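Local coordinates for suppressor of fused family protein (Neisseria gonorrhoeae, PDB 3K5J) that is of unknown function but resembles the N-terminal domain of human Suppressor of fused and may act in protein binding, at residues F68-F73 with F137-P142. Numbering follows the deposited sequence.
Sequences FIISPF and FFWLLP
Phe68 holds CG between its backbone N and carbonyl carbon (chi1 64°), which leans the ring over the neighbouring strand toward Trp139. Trp139 places CG anti to its own N (chi1 179°), which sends the indole out in a layer offset from that ring. The two rings are nearly parallel, with planes at 10°, but slid so far apart that they barely overlap. Their closest atoms are Phe68 CE1 and Trp139 CD1, 3.6 Å apart, with the indole stepped off to one side of the Phe68 plane. The face of the Phe68 ring is used instead by Trp139 CA, in a CH-pi contact 4.0 Å from the ring centroid. Ile70 crosses the indole at about a right angle and sets its CD1 3.5 Å from Trp139 NE1. Tyr170 meets the Trp139 ring edge-to-face. The backbones pair in parallel, with Phe68 opposite Trp139. Phe68 N donates to Phe138 O, and Leu140 N donates to Phe68 O at 2.9 Å. Beyond this the segments splay apart. One water bridges the two strands there: it accepts from Ile70 N and from Trp139 NE1, each at 2.9 Å, and donates to Leu140 O. It thus replaces the next direct backbone bond and satisfies the buried indole N-H. On the sheet face away from the rings, Ile69 CG1 packs on Leu140 CD1 at 3.9 Å. This buried parallel pair joins the two antiparallel parts of the mixed sheet in this Sufu-like fold. Strand 52-57 flanks strand 65-71, strand 116-120 flanks strand 135-143, and helix 77-91 packs on Ile69 and Leu140.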
# COMPACT_ATOMS: atom_id res chain seq x y z
N PHE A 68 -2.31 -1.60 0.21
CA PHE A 68 -1.58 -2.08 1.36
C PHE A 68 -0.08 -1.82 1.25
O PHE A 68 0.48 -1.74 0.15
CB PHE A 68 -1.84 -3.59 1.64
CG PHE A 68 -1.39 -4.50 0.57
CD1 PHE A 68 -0.09 -5.02 0.61
CD2 PHE A 68 -2.22 -4.89 -0.45
CE1 PHE A 68 0.36 -5.87 -0.39
CE2 PHE A 68 -1.77 -5.75 -1.43
CZ PHE A 68 -0.48 -6.24 -1.41
N ILE A 69 0.55 -1.74 2.42
CA ILE A 69 1.99 -1.52 2.59
C ILE A 69 2.55 -2.72 3.34
O ILE A 69 1.97 -3.13 4.38
CB ILE A 69 2.26 -0.23 3.39
CG1 ILE A 69 1.73 1.01 2.68
CG2 ILE A 69 3.76 -0.09 3.72
CD1 ILE A 69 1.50 2.24 3.56
N ILE A 70 3.66 -3.26 2.83
CA ILE A 70 4.39 -4.35 3.49
C ILE A 70 5.61 -3.73 4.17
O ILE A 70 6.45 -3.14 3.51
CB ILE A 70 4.81 -5.51 2.54
CG1 ILE A 70 3.70 -5.88 1.55
CG2 ILE A 70 5.32 -6.71 3.35
CD1 ILE A 70 4.15 -6.91 0.50
N SER A 71 5.68 -3.83 5.50
CA SER A 71 6.67 -3.11 6.29
C SER A 71 7.60 -4.04 7.03
O SER A 71 7.15 -5.01 7.66
CB SER A 71 6.00 -2.20 7.30
OG SER A 71 6.92 -1.36 7.95
N PRO A 72 8.90 -3.72 7.04
CA PRO A 72 9.84 -4.57 7.80
C PRO A 72 9.66 -4.53 9.31
O PRO A 72 10.13 -5.44 10.02
CB PRO A 72 11.22 -4.04 7.35
CG PRO A 72 11.00 -2.68 6.91
CD PRO A 72 9.61 -2.67 6.28
N PHE A 73 9.05 -3.48 9.80
CA PHE A 73 8.81 -3.31 11.22
C PHE A 73 7.48 -2.61 11.46
O PHE A 73 6.89 -2.00 10.56
CB PHE A 73 9.98 -2.52 11.88
CG PHE A 73 10.34 -1.22 11.15
CD1 PHE A 73 9.58 -0.06 11.32
CD2 PHE A 73 11.45 -1.16 10.33
CE1 PHE A 73 9.93 1.14 10.67
CE2 PHE A 73 11.78 0.03 9.65
CZ PHE A 73 11.06 1.16 9.84
N PHE A 137 -7.28 -5.42 -4.24
CA PHE A 137 -6.26 -5.01 -3.26
C PHE A 137 -4.93 -4.83 -3.96
O PHE A 137 -4.35 -5.79 -4.48
CB PHE A 137 -6.14 -6.07 -2.15
CG PHE A 137 -7.35 -6.03 -1.23
CD1 PHE A 137 -8.56 -6.61 -1.60
CD2 PHE A 137 -7.26 -5.39 -0.02
CE1 PHE A 137 -9.67 -6.45 -0.83
CE2 PHE A 137 -8.39 -5.27 0.80
CZ PHE A 137 -9.58 -5.83 0.39
N PHE A 138 -4.51 -3.58 -4.03
CA PHE A 138 -3.27 -3.20 -4.70
C PHE A 138 -2.16 -2.90 -3.71
O PHE A 138 -2.38 -2.39 -2.62
CB PHE A 138 -3.48 -1.97 -5.64
CG PHE A 138 -4.41 -2.20 -6.79
CD1 PHE A 138 -4.68 -3.45 -7.30
CD2 PHE A 138 -5.09 -1.13 -7.32
CE1 PHE A 138 -5.52 -3.60 -8.38
CE2 PHE A 138 -5.97 -1.29 -8.40
CZ PHE A 138 -6.18 -2.54 -8.90
N TRP A 139 -0.93 -3.19 -4.15
CA TRP A 139 0.29 -3.04 -3.36
C TRP A 139 0.94 -1.69 -3.60
O TRP A 139 1.19 -1.28 -4.74
CB TRP A 139 1.23 -4.16 -3.79
CG TRP A 139 2.54 -4.22 -3.16
CD1 TRP A 139 2.87 -3.81 -1.91
CD2 TRP A 139 3.69 -4.89 -3.68
NE1 TRP A 139 4.17 -4.13 -1.62
CE2 TRP A 139 4.70 -4.80 -2.69
CE3 TRP A 139 3.98 -5.52 -4.88
CZ2 TRP A 139 5.95 -5.36 -2.87
CZ3 TRP A 139 5.23 -6.06 -5.06
CH2 TRP A 139 6.20 -5.98 -4.07
N LEU A 140 1.17 -0.97 -2.52
CA LEU A 140 1.97 0.25 -2.52
C LEU A 140 3.46 -0.13 -2.37
O LEU A 140 3.96 -0.32 -1.26
CB LEU A 140 1.51 1.16 -1.40
CG LEU A 140 0.10 1.74 -1.52
CD1 LEU A 140 -0.34 2.45 -0.27
CD2 LEU A 140 -0.04 2.61 -2.76
N LEU A 141 4.14 -0.25 -3.50
CA LEU A 141 5.53 -0.70 -3.55
C LEU A 141 6.46 0.52 -3.46
O LEU A 141 6.41 1.39 -4.34
CB LEU A 141 5.76 -1.43 -4.87
CG LEU A 141 7.21 -1.72 -5.27
CD1 LEU A 141 7.92 -2.51 -4.17
CD2 LEU A 141 7.24 -2.44 -6.63
N PRO A 142 7.30 0.63 -2.41
CA PRO A 142 8.21 1.79 -2.39
C PRO A 142 9.22 1.77 -3.52
O PRO A 142 9.79 0.72 -3.83
CB PRO A 142 8.92 1.68 -1.03
CG PRO A 142 8.16 0.66 -0.25
CD PRO A 142 7.46 -0.23 -1.23
O HOH W 1 4.95 -2.25 0.48